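Local coordinates for tube-forming protein in Mycobacterial Envelpe, TiME (PDB 7CU9) that probably forms envelope-spanning tubes in the mycobacterial outer envelope that may serve protein secretion, at residues I26-E31 with T73-A78; N47-I52 with W126-G131; A138-Q143 with C151-R156. One frame throughout, in Å; residues are numbered along the deposited sequence.

Contact 1 (I26-E31 with T73-A78)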
loop_
_atom_site.group_PDB
_atom_site.type_symbol
_atom_site.label_atom_id
_atom_site.label_comp_id
_atom_site.label_asym_id
_atom_site.label_seq_id
_atom_site.Cartn_x
_atom_site.Cartn_y
_atom_site.Cartn_z
ATOM N N ILE B 26 -4.035 3.714 -9.959
ATOM C CA ILE B 26 -5.464 3.299 -10.049
ATOM C C ILE B 26 -6.006 3.893 -11.350
ATOM O O ILE B 26 -6.386 5.076 -11.336
ATOM C CB ILE B 26 -6.258 3.777 -8.814
ATOM C CG1 ILE B 26 -5.640 3.309 -7.494
ATOM C CG2 ILE B 26 -7.717 3.367 -8.922
ATOM C CD1 ILE B 26 -5.790 1.830 -7.214
ATOM N N ARG B 27 -5.980 3.120 -12.437
ATOM C CA ARG B 27 -6.232 3.637 -13.806
ATOM C C ARG B 27 -7.652 3.296 -14.262
ATOM O O ARG B 27 -8.061 3.828 -15.308
ATOM C CB ARG B 27 -5.186 3.084 -14.777
ATOM C CG ARG B 27 -3.767 3.528 -14.456
ATOM C CD ARG B 27 -2.783 3.165 -15.555
ATOM N NE ARG B 27 -1.465 2.872 -15.003
ATOM C CZ ARG B 27 -0.532 3.777 -14.711
ATOM N NH1 ARG B 27 -0.748 5.066 -14.923
ATOM N NH2 ARG B 27 0.626 3.383 -14.207
ATOM N N TRP B 28 -8.383 2.462 -13.515
ATOM C CA TRP B 28 -9.734 1.982 -13.904
ATOM C C TRP B 28 -10.741 2.311 -12.803
ATOM O O TRP B 28 -10.410 2.118 -11.619
ATOM C CB TRP B 28 -9.723 0.481 -14.205
ATOM C CG TRP B 28 -11.039 -0.036 -14.701
ATOM C CD1 TRP B 28 -11.459 -0.104 -15.998
ATOM C CD2 TRP B 28 -12.126 -0.540 -13.903
ATOM N NE1 TRP B 28 -12.721 -0.627 -16.064
ATOM C CE2 TRP B 28 -13.157 -0.906 -14.795
ATOM C CE3 TRP B 28 -12.321 -0.730 -12.530
ATOM C CZ2 TRP B 28 -14.366 -1.442 -14.353
ATOM C CZ3 TRP B 28 -13.516 -1.263 -12.097
ATOM C CH2 TRP B 28 -14.524 -1.611 -12.996
ATOM N N GLU B 29 -11.933 2.772 -13.183
ATOM C CA GLU B 29 -13.056 2.888 -12.220
ATOM C C GLU B 29 -14.396 2.763 -12.941
ATOM O O GLU B 29 -14.478 3.050 -14.153
ATOM C CB GLU B 29 -12.927 4.166 -11.391
ATOM C CG GLU B 29 -13.571 5.401 -11.977
ATOM C CD GLU B 29 -13.599 6.536 -10.963
ATOM O OE1 GLU B 29 -12.916 7.543 -11.198
ATOM O OE2 GLU B 29 -14.290 6.390 -9.920
ATOM N N SER B 30 -15.397 2.329 -12.184
ATOM C CA SER B 30 -16.808 2.192 -12.610
ATOM C C SER B 30 -17.692 2.767 -11.506
ATOM O O SER B 30 -17.647 2.236 -10.385
ATOM C CB SER B 30 -17.144 0.759 -12.899
ATOM O OG SER B 30 -18.498 0.639 -13.305
ATOM N N GLU B 31 -18.434 3.830 -11.808
ATOM C CA GLU B 31 -19.362 4.485 -10.853
ATOM C C GLU B 31 -20.705 3.758 -10.905
ATOM O O GLU B 31 -21.037 3.199 -11.966
ATOM C CB GLU B 31 -19.529 5.965 -11.196
ATOM C CG GLU B 31 -18.249 6.768 -11.059
ATOM C CD GLU B 31 -18.381 8.235 -11.427
ATOM O OE1 GLU B 31 -19.506 8.665 -11.764
ATOM O OE2 GLU B 31 -17.362 8.946 -11.374
ATOM N N THR B 73 -6.287 -1.073 -10.106
ATOM C CA THR B 73 -4.995 -0.848 -10.800
ATOM C C THR B 73 -5.262 -0.575 -12.287
ATOM O O THR B 73 -4.815 0.471 -12.781
ATOM C CB THR B 73 -4.072 -2.052 -10.583
ATOM O OG1 THR B 73 -3.909 -2.215 -9.172
ATOM C CG2 THR B 73 -2.726 -1.891 -11.253
ATOM N N ALA B 74 -5.971 -1.487 -12.953
ATOM C CA ALA B 74 -6.315 -1.413 -14.394
ATOM C C ALA B 74 -7.495 -2.341 -14.702
ATOM O O ALA B 74 -7.886 -3.107 -13.820
ATOM C CB ALA B 74 -5.101 -1.765 -15.225
ATOM N N ALA B 75 -8.017 -2.285 -15.933
ATOM C CA ALA B 75 -9.262 -2.965 -16.371
ATOM C C ALA B 75 -9.307 -4.435 -15.926
ATOM O O ALA B 75 -10.360 -4.853 -15.398
ATOM C CB ALA B 75 -9.405 -2.844 -17.871
ATOM N N GLY B 76 -8.239 -5.201 -16.154
ATOM C CA GLY B 76 -8.184 -6.643 -15.830
ATOM C C GLY B 76 -7.218 -6.936 -14.695
ATOM O O GLY B 76 -6.753 -8.090 -14.588
ATOM N N ASP B 77 -6.945 -5.938 -13.854
ATOM C CA ASP B 77 -5.890 -6.007 -12.812
ATOM C C ASP B 77 -6.426 -5.392 -11.518
ATOM O O ASP B 77 -6.505 -4.158 -11.441
ATOM C CB ASP B 77 -4.625 -5.293 -13.283
ATOM C CG ASP B 77 -3.452 -5.436 -12.332
ATOM O OD1 ASP B 77 -3.666 -5.893 -11.190
ATOM O OD2 ASP B 77 -2.332 -5.092 -12.748
ATOM N N ALA B 78 -6.768 -6.235 -10.544
ATOM C CA ALA B 78 -7.323 -5.819 -9.235
ATOM C C ALA B 78 -6.243 -5.893 -8.148
ATOM O O ALA B 78 -6.609 -6.047 -6.969
ATOM C CB ALA B 78 -8.516 -6.676 -8.897
HETATM O O HOH W 1 -2.297 0.643 -13.944
#
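Trp28 lays its indole against the turn that begins at Ala74, while the backbone of Arg27 is hydrogen-bonded to Thr73 next to it; between them they hold residues 26-31 to residues 73-78. The close-packed part is the pyrrole side of the indole. Trp28 CG stands anti to the backbone N (chi1 -176°), which turns the ring onto the turn: Trp28 CB lies 3.6 Å from the carbonyl carbon of Ala74, and Ala75 CA sits over one face of the five-membered ring of Trp28, 4.0 Å from its centroid, as a CH-pi contact. Ala75 CB adds an apolar touch, 3.9 Å from Trp28 CD1. Beside the indole, Arg27 N donates to Thr73 O at 2.9 Å. On the inner flank Ile26 reaches Thr73 weakly, Ile26 CD1 being 4.1 Å from Thr73 N, and otherwise packs on helix 15-22 and Ala71. The solvent side is looser. Here Thr73 O accepts a second hydrogen bond from a water 2.8 Å away, and that water in turn accepts a weak bond from Arg27 NE. Arg27 CB and CG pass alongside Thr73 O (CB 3.3 Å away), but the exposed end of the arginine is linked only weakly, through the water, to the residue before the turn. The hydroxyl of Thr73 is engaged with His80 N. Asp77 N donates to Ala74 O, closing a type I turn, and Ala74 N donates back to Asp77 O. Arg27 and Trp28 both face Gln72, and Thr73 and Ala74 both face Asp77, so two classic beta bulges mark the contact. The arrangement is that of a bulged beta-hairpin end, linking strands 63-72 and 77-89, flanked by the start of strand 28-32, the outermost on that side within the chain.

Contact 2 (N47-I52 with W126-G131)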
loop_
_atom_site.group_PDB
_atom_site.type_symbol
_atom_site.label_atom_id
_atom_site.label_comp_id
_atom_site.label_asym_id
_atom_site.label_seq_id
_atom_site.Cartn_x
_atom_site.Cartn_y
_atom_site.Cartn_z
ATOM N N ASN B 47 -23.124 -12.228 4.888
ATOM C CA ASN B 47 -23.611 -11.498 3.689
ATOM C C ASN B 47 -23.182 -10.024 3.760
ATOM O O ASN B 47 -22.594 -9.527 2.781
ATOM C CB ASN B 47 -25.124 -11.610 3.514
ATOM C CG ASN B 47 -25.550 -11.158 2.135
ATOM O OD1 ASN B 47 -25.500 -11.930 1.180
ATOM N ND2 ASN B 47 -25.934 -9.896 2.015
ATOM N N ASN B 48 -23.454 -9.342 4.870
ATOM C CA ASN B 48 -23.293 -7.866 4.940
ATOM C C ASN B 48 -21.861 -7.490 5.334
ATOM O O ASN B 48 -21.602 -6.296 5.499
ATOM C CB ASN B 48 -24.364 -7.233 5.823
ATOM C CG ASN B 48 -25.749 -7.412 5.246
ATOM O OD1 ASN B 48 -25.909 -7.915 4.132
ATOM N ND2 ASN B 48 -26.754 -7.008 6.003
ATOM N N TRP B 49 -20.949 -8.465 5.416
ATOM C CA TRP B 49 -19.484 -8.225 5.491
ATOM C C TRP B 49 -18.818 -8.568 4.151
ATOM O O TRP B 49 -17.691 -8.106 3.918
ATOM C CB TRP B 49 -18.866 -9.038 6.636
ATOM C CG TRP B 49 -18.901 -8.375 7.980
ATOM C CD1 TRP B 49 -19.622 -7.278 8.369
ATOM C CD2 TRP B 49 -18.156 -8.793 9.137
ATOM N NE1 TRP B 49 -19.374 -6.987 9.685
ATOM C CE2 TRP B 49 -18.477 -7.902 10.182
ATOM C CE3 TRP B 49 -17.241 -9.825 9.378
ATOM C CZ2 TRP B 49 -17.907 -8.018 11.450
ATOM C CZ3 TRP B 49 -16.679 -9.936 10.630
ATOM C CH2 TRP B 49 -17.011 -9.044 11.650
ATOM N N ALA B 50 -19.465 -9.370 3.303
ATOM C CA ALA B 50 -18.848 -9.931 2.076
ATOM C C ALA B 50 -18.595 -8.834 1.032
ATOM O O ALA B 50 -17.687 -8.991 0.203
ATOM C CB ALA B 50 -19.715 -11.043 1.534
ATOM N N ASP B 51 -19.365 -7.750 1.067
ATOM C CA ASP B 51 -19.123 -6.567 0.205
ATOM C C ASP B 51 -19.876 -5.385 0.810
ATOM O O ASP B 51 -20.570 -5.570 1.819
ATOM C CB ASP B 51 -19.549 -6.830 -1.244
ATOM C CG ASP B 51 -18.848 -5.974 -2.287
ATOM O OD1 ASP B 51 -18.122 -5.031 -1.908
ATOM O OD2 ASP B 51 -19.012 -6.285 -3.480
ATOM N N ILE B 52 -19.713 -4.218 0.205
ATOM C CA ILE B 52 -20.361 -2.945 0.626
ATOM C C ILE B 52 -21.313 -2.466 -0.477
ATOM O O ILE B 52 -21.283 -3.013 -1.598
ATOM C CB ILE B 52 -19.290 -1.894 0.975
ATOM C CG1 ILE B 52 -18.407 -1.539 -0.226
ATOM C CG2 ILE B 52 -18.451 -2.375 2.152
ATOM C CD1 ILE B 52 -17.574 -0.305 -0.012
ATOM N N TRP B 126 -13.387 -16.838 1.445
ATOM C CA TRP B 126 -12.944 -15.693 2.277
ATOM C C TRP B 126 -13.064 -16.050 3.754
ATOM O O TRP B 126 -14.069 -16.674 4.139
ATOM C CB TRP B 126 -13.754 -14.437 1.948
ATOM C CG TRP B 126 -13.481 -13.888 0.584
ATOM C CD1 TRP B 126 -14.131 -14.208 -0.570
ATOM C CD2 TRP B 126 -12.475 -12.923 0.226
ATOM N NE1 TRP B 126 -13.609 -13.500 -1.618
ATOM C CE2 TRP B 126 -12.592 -12.705 -1.162
ATOM C CE3 TRP B 126 -11.502 -12.213 0.937
ATOM C CZ2 TRP B 126 -11.771 -11.809 -1.846
ATOM C CZ3 TRP B 126 -10.686 -11.335 0.261
ATOM C CH2 TRP B 126 -10.822 -11.135 -1.112
ATOM N N THR B 127 -12.072 -15.628 4.535
ATOM C CA THR B 127 -12.035 -15.742 6.013
ATOM C C THR B 127 -12.280 -14.357 6.611
ATOM O O THR B 127 -11.513 -13.420 6.291
ATOM C CB THR B 127 -10.703 -16.324 6.489
ATOM O OG1 THR B 127 -10.597 -17.614 5.884
ATOM C CG2 THR B 127 -10.618 -16.420 7.994
ATOM N N PHE B 128 -13.296 -14.245 7.460
ATOM C CA PHE B 128 -13.752 -12.964 8.046
ATOM C C PHE B 128 -13.229 -12.814 9.471
ATOM O O PHE B 128 -13.298 -13.777 10.258
ATOM C CB PHE B 128 -15.276 -12.897 8.009
ATOM C CG PHE B 128 -15.822 -12.800 6.612
ATOM C CD1 PHE B 128 -16.068 -13.937 5.861
ATOM C CD2 PHE B 128 -16.058 -11.565 6.033
ATOM C CE1 PHE B 128 -16.546 -13.839 4.564
ATOM C CE2 PHE B 128 -16.538 -11.470 4.737
ATOM C CZ PHE B 128 -16.782 -12.604 4.004
ATOM N N THR B 129 -12.751 -11.616 9.798
ATOM C CA THR B 129 -12.341 -11.228 11.166
ATOM C C THR B 129 -12.845 -9.813 11.446
ATOM O O THR B 129 -12.970 -9.018 10.498
ATOM C CB THR B 129 -10.825 -11.355 11.343
ATOM O OG1 THR B 129 -10.192 -10.477 10.417
ATOM C CG2 THR B 129 -10.328 -12.766 11.124
ATOM N N GLY B 130 -13.120 -9.511 12.709
ATOM C CA GLY B 130 -13.522 -8.156 13.116
ATOM C C GLY B 130 -14.017 -8.139 14.543
ATOM O O GLY B 130 -14.688 -9.112 14.947
ATOM N N GLY B 131 -13.685 -7.075 15.274
ATOM C CA GLY B 131 -14.161 -6.850 16.647
ATOM C C GLY B 131 -15.629 -6.447 16.638
ATOM O O GLY B 131 -16.223 -6.257 15.575
#
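Trp49 and Phe128 run by one another from opposed starting points, one coming from the short helix 47-50 and the other from strand 123-129. Neither ring lies flat on the other. The indole presents its edge: Phe128 CB sits in the ring plane, 3.9 Å from Trp49 CE3. The phenyl also offers its rim, with Phe128 CD2 3.8 Å from Trp49 CB and Phe128 CE2 3.6 Å from Trp49 O, the carbonyl oxygen lying near the plane of the phenyl ring. With CG anti to the carbonyl carbon (chi1 -68°), Phe128 reaches the helix as far as Ala50, whose CB is 4.1 Å from Phe128 CZ. The far end of the indole runs on past the end of the strand, where Trp49 CH2 meets Gly130 CA at 3.9 Å and Trp49 CZ3 approaches Thr129 O. Between side chains the contact is apolar, and no hydrogen bond crosses it. Cys109, in a loop, touches both Trp49 and Phe128. Ala50 also packs on Met116 of strand 113-118, and the Trp49 indole stacks with Trp140 of strand 137-144, so the helix rests on the strands either side of 123-129 as well, with strand 39-41 beside it.

Contact 3 (A138-Q143 with C151-R156)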
loop_
_atom_site.group_PDB
_atom_site.type_symbol
_atom_site.label_atom_id
_atom_site.label_comp_id
_atom_site.label_asym_id
_atom_site.label_seq_id
_atom_site.Cartn_x
_atom_site.Cartn_y
_atom_site.Cartn_z
ATOM N N ALA B 138 -18.069 0.549 12.301
ATOM C CA ALA B 138 -17.882 -0.916 12.252
ATOM C C ALA B 138 -16.798 -1.232 11.221
ATOM O O ALA B 138 -16.944 -0.830 10.052
ATOM C CB ALA B 138 -19.180 -1.610 11.938
ATOM N N ASP B 139 -15.746 -1.916 11.658
ATOM C CA ASP B 139 -14.609 -2.313 10.794
ATOM C C ASP B 139 -14.534 -3.833 10.764
ATOM O O ASP B 139 -14.880 -4.491 11.767
ATOM C CB ASP B 139 -13.292 -1.722 11.288
ATOM C CG ASP B 139 -13.235 -0.206 11.223
ATOM O OD1 ASP B 139 -14.195 0.404 10.712
ATOM O OD2 ASP B 139 -12.233 0.344 11.701
ATOM N N TRP B 140 -14.094 -4.379 9.641
ATOM C CA TRP B 140 -13.832 -5.829 9.536
ATOM C C TRP B 140 -12.871 -6.071 8.381
ATOM O O TRP B 140 -12.643 -5.149 7.571
ATOM C CB TRP B 140 -15.131 -6.616 9.369
ATOM C CG TRP B 140 -15.845 -6.359 8.078
ATOM C CD1 TRP B 140 -15.649 -6.992 6.886
ATOM C CD2 TRP B 140 -16.901 -5.410 7.859
ATOM N NE1 TRP B 140 -16.509 -6.500 5.938
ATOM C CE2 TRP B 140 -17.282 -5.522 6.506
ATOM C CE3 TRP B 140 -17.557 -4.484 8.675
ATOM C CZ2 TRP B 140 -18.307 -4.753 5.957
ATOM C CZ3 TRP B 140 -18.563 -3.717 8.127
ATOM C CH2 TRP B 140 -18.929 -3.849 6.787
ATOM N N VAL B 141 -12.328 -7.279 8.343
ATOM C CA VAL B 141 -11.355 -7.717 7.314
ATOM C C VAL B 141 -11.841 -9.043 6.739
ATOM O O VAL B 141 -12.383 -9.857 7.499
ATOM C CB VAL B 141 -9.946 -7.838 7.918
ATOM C CG1 VAL B 141 -8.933 -8.275 6.871
ATOM C CG2 VAL B 141 -9.513 -6.543 8.584
ATOM N N LYS B 142 -11.661 -9.241 5.439
ATOM C CA LYS B 142 -11.795 -10.582 4.825
ATOM C C LYS B 142 -10.483 -10.902 4.114
ATOM O O LYS B 142 -9.878 -10.004 3.511
ATOM C CB LYS B 142 -13.043 -10.685 3.943
ATOM C CG LYS B 142 -13.105 -9.752 2.747
ATOM C CD LYS B 142 -14.249 -10.079 1.797
ATOM C CE LYS B 142 -14.131 -9.338 0.482
ATOM N NZ LYS B 142 -15.098 -9.837 -0.520
ATOM N N GLN B 143 -10.038 -12.145 4.250
ATOM C CA GLN B 143 -8.781 -12.637 3.644
ATOM C C GLN B 143 -9.131 -13.762 2.676
ATOM O O GLN B 143 -9.894 -14.666 3.070
ATOM C CB GLN B 143 -7.821 -13.138 4.714
ATOM C CG GLN B 143 -6.524 -13.673 4.124
ATOM C CD GLN B 143 -5.394 -13.712 5.119
ATOM O OE1 GLN B 143 -5.567 -13.450 6.307
ATOM N NE2 GLN B 143 -4.210 -14.033 4.627
ATOM N N CYS B 151 -9.066 -7.569 2.353
ATOM C CA CYS B 151 -9.936 -6.392 2.149
ATOM C C CYS B 151 -10.246 -5.808 3.522
ATOM O O CYS B 151 -10.866 -6.511 4.328
ATOM C CB CYS B 151 -11.217 -6.766 1.421
ATOM S SG CYS B 151 -10.926 -7.424 -0.242
ATOM N N PHE B 152 -9.793 -4.583 3.771
ATOM C CA PHE B 152 -10.104 -3.807 4.993
ATOM C C PHE B 152 -11.340 -2.956 4.711
ATOM O O PHE B 152 -11.360 -2.193 3.730
ATOM C CB PHE B 152 -8.903 -2.968 5.422
ATOM C CG PHE B 152 -7.850 -3.771 6.139
ATOM C CD1 PHE B 152 -7.053 -4.669 5.447
ATOM C CD2 PHE B 152 -7.681 -3.653 7.507
ATOM C CE1 PHE B 152 -6.096 -5.423 6.111
ATOM C CE2 PHE B 152 -6.724 -4.406 8.169
ATOM C CZ PHE B 152 -5.937 -5.292 7.469
ATOM N N ASN B 153 -12.354 -3.121 5.552
ATOM C CA ASN B 153 -13.685 -2.493 5.374
ATOM C C ASN B 153 -13.945 -1.558 6.548
ATOM O O ASN B 153 -13.590 -1.917 7.682
ATOM C CB ASN B 153 -14.796 -3.536 5.311
ATOM C CG ASN B 153 -14.669 -4.481 4.137
ATOM O OD1 ASN B 153 -15.396 -4.354 3.159
ATOM N ND2 ASN B 153 -13.761 -5.439 4.233
ATOM N N THR B 154 -14.573 -0.417 6.283
ATOM C CA THR B 154 -15.084 0.482 7.345
ATOM C C THR B 154 -16.492 0.934 6.957
ATOM O O THR B 154 -16.725 1.257 5.773
ATOM C CB THR B 154 -14.119 1.636 7.635
ATOM O OG1 THR B 154 -14.577 2.255 8.840
ATOM C CG2 THR B 154 -14.030 2.652 6.520
ATOM N N THR B 155 -17.397 0.891 7.928
ATOM C CA THR B 155 -18.793 1.366 7.805
ATOM C C THR B 155 -18.982 2.464 8.841
ATOM O O THR B 155 -18.703 2.214 10.027
ATOM C CB THR B 155 -19.786 0.221 8.015
ATOM O OG1 THR B 155 -19.558 -0.709 6.960
ATOM C CG2 THR B 155 -21.225 0.687 8.028
ATOM N N ARG B 156 -19.426 3.638 8.415
ATOM C CA ARG B 156 -19.509 4.795 9.329
ATOM C C ARG B 156 -20.849 5.480 9.153
ATOM O O ARG B 156 -21.233 5.779 8.017
ATOM C CB ARG B 156 -18.335 5.730 9.084
ATOM C CG ARG B 156 -17.015 5.004 9.261
ATOM C CD ARG B 156 -15.873 5.951 9.127
ATOM N NE ARG B 156 -14.634 5.207 9.200
ATOM C CZ ARG B 156 -13.451 5.781 9.287
ATOM N NH1 ARG B 156 -13.366 7.102 9.284
ATOM N NH2 ARG B 156 -12.363 5.036 9.352
#
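Trp140 and Asn153 form a hydrogen-bonded pair of the antiparallel hairpin, and their side chains meet on the face shared with Ala138, Lys142, Cys151 and Thr155. Asn153 can be followed outward. Asn153 CB lies over one face of the Trp140 indole, 3.5 Å from the centroid of the five-membered ring, a CH-pi contact. Asn153 CG continues toward the nitrogen rim, 3.3 Å from Trp140 NE1, the amide plane being only 11° from the ring plane. At the tip, Asn153 OD1 stays above the ring plane but beyond the rim, 3.7 Å from Trp140 NE1, while Asn153 ND2 turns back toward the strand, 3.1 Å from Cys151 O. Trp140 NE1 donates to Trp49 O. Further out, Trp140 CH2 is 3.2 Å from Thr155 OG1, a hydroxyl bonded to Gln164. On the other face, Val141 CG2 sits over the Phe152 ring, 3.8 Å from its centroid, and Thr154 OG1 donates to the syn side of Asp139 OD1 at 2.7 Å. The chemistry is divided: one face buries the indole, the amide, the Cys151-Cys168 disulfide and Lys142, which bonds Ala50 O and makes a cation-pi contact with Trp126. The other pairs Val141 with Phe152 and lets Thr154 OG1, accepting also from Arg156 NE, bridge Asp139 and Arg156, whose charges would probably polarise it without touching.

How the contacts relate
All three contacts reach the same antiparallel sheet. Contact 1 lies at one end of the strand order, where 28-32 is the outermost strand in the chain, about 21 to 22 Å between centres from the other two, with nearest atoms 8 to 9 Å away. Contacts 2 and 3 are 7 Å apart at their centres and touch: strands 123-129 and 137-144 are neighbours, so Thr127 N meets Gln143 O, and separately Lys142 reaches across to helix 47-50. Along the chain, contacts 1 and 2 interleave their segments, while contact 3 follows both. The single sheet thus connects a surface hairpin end to the buried middle of this PknH-like domain.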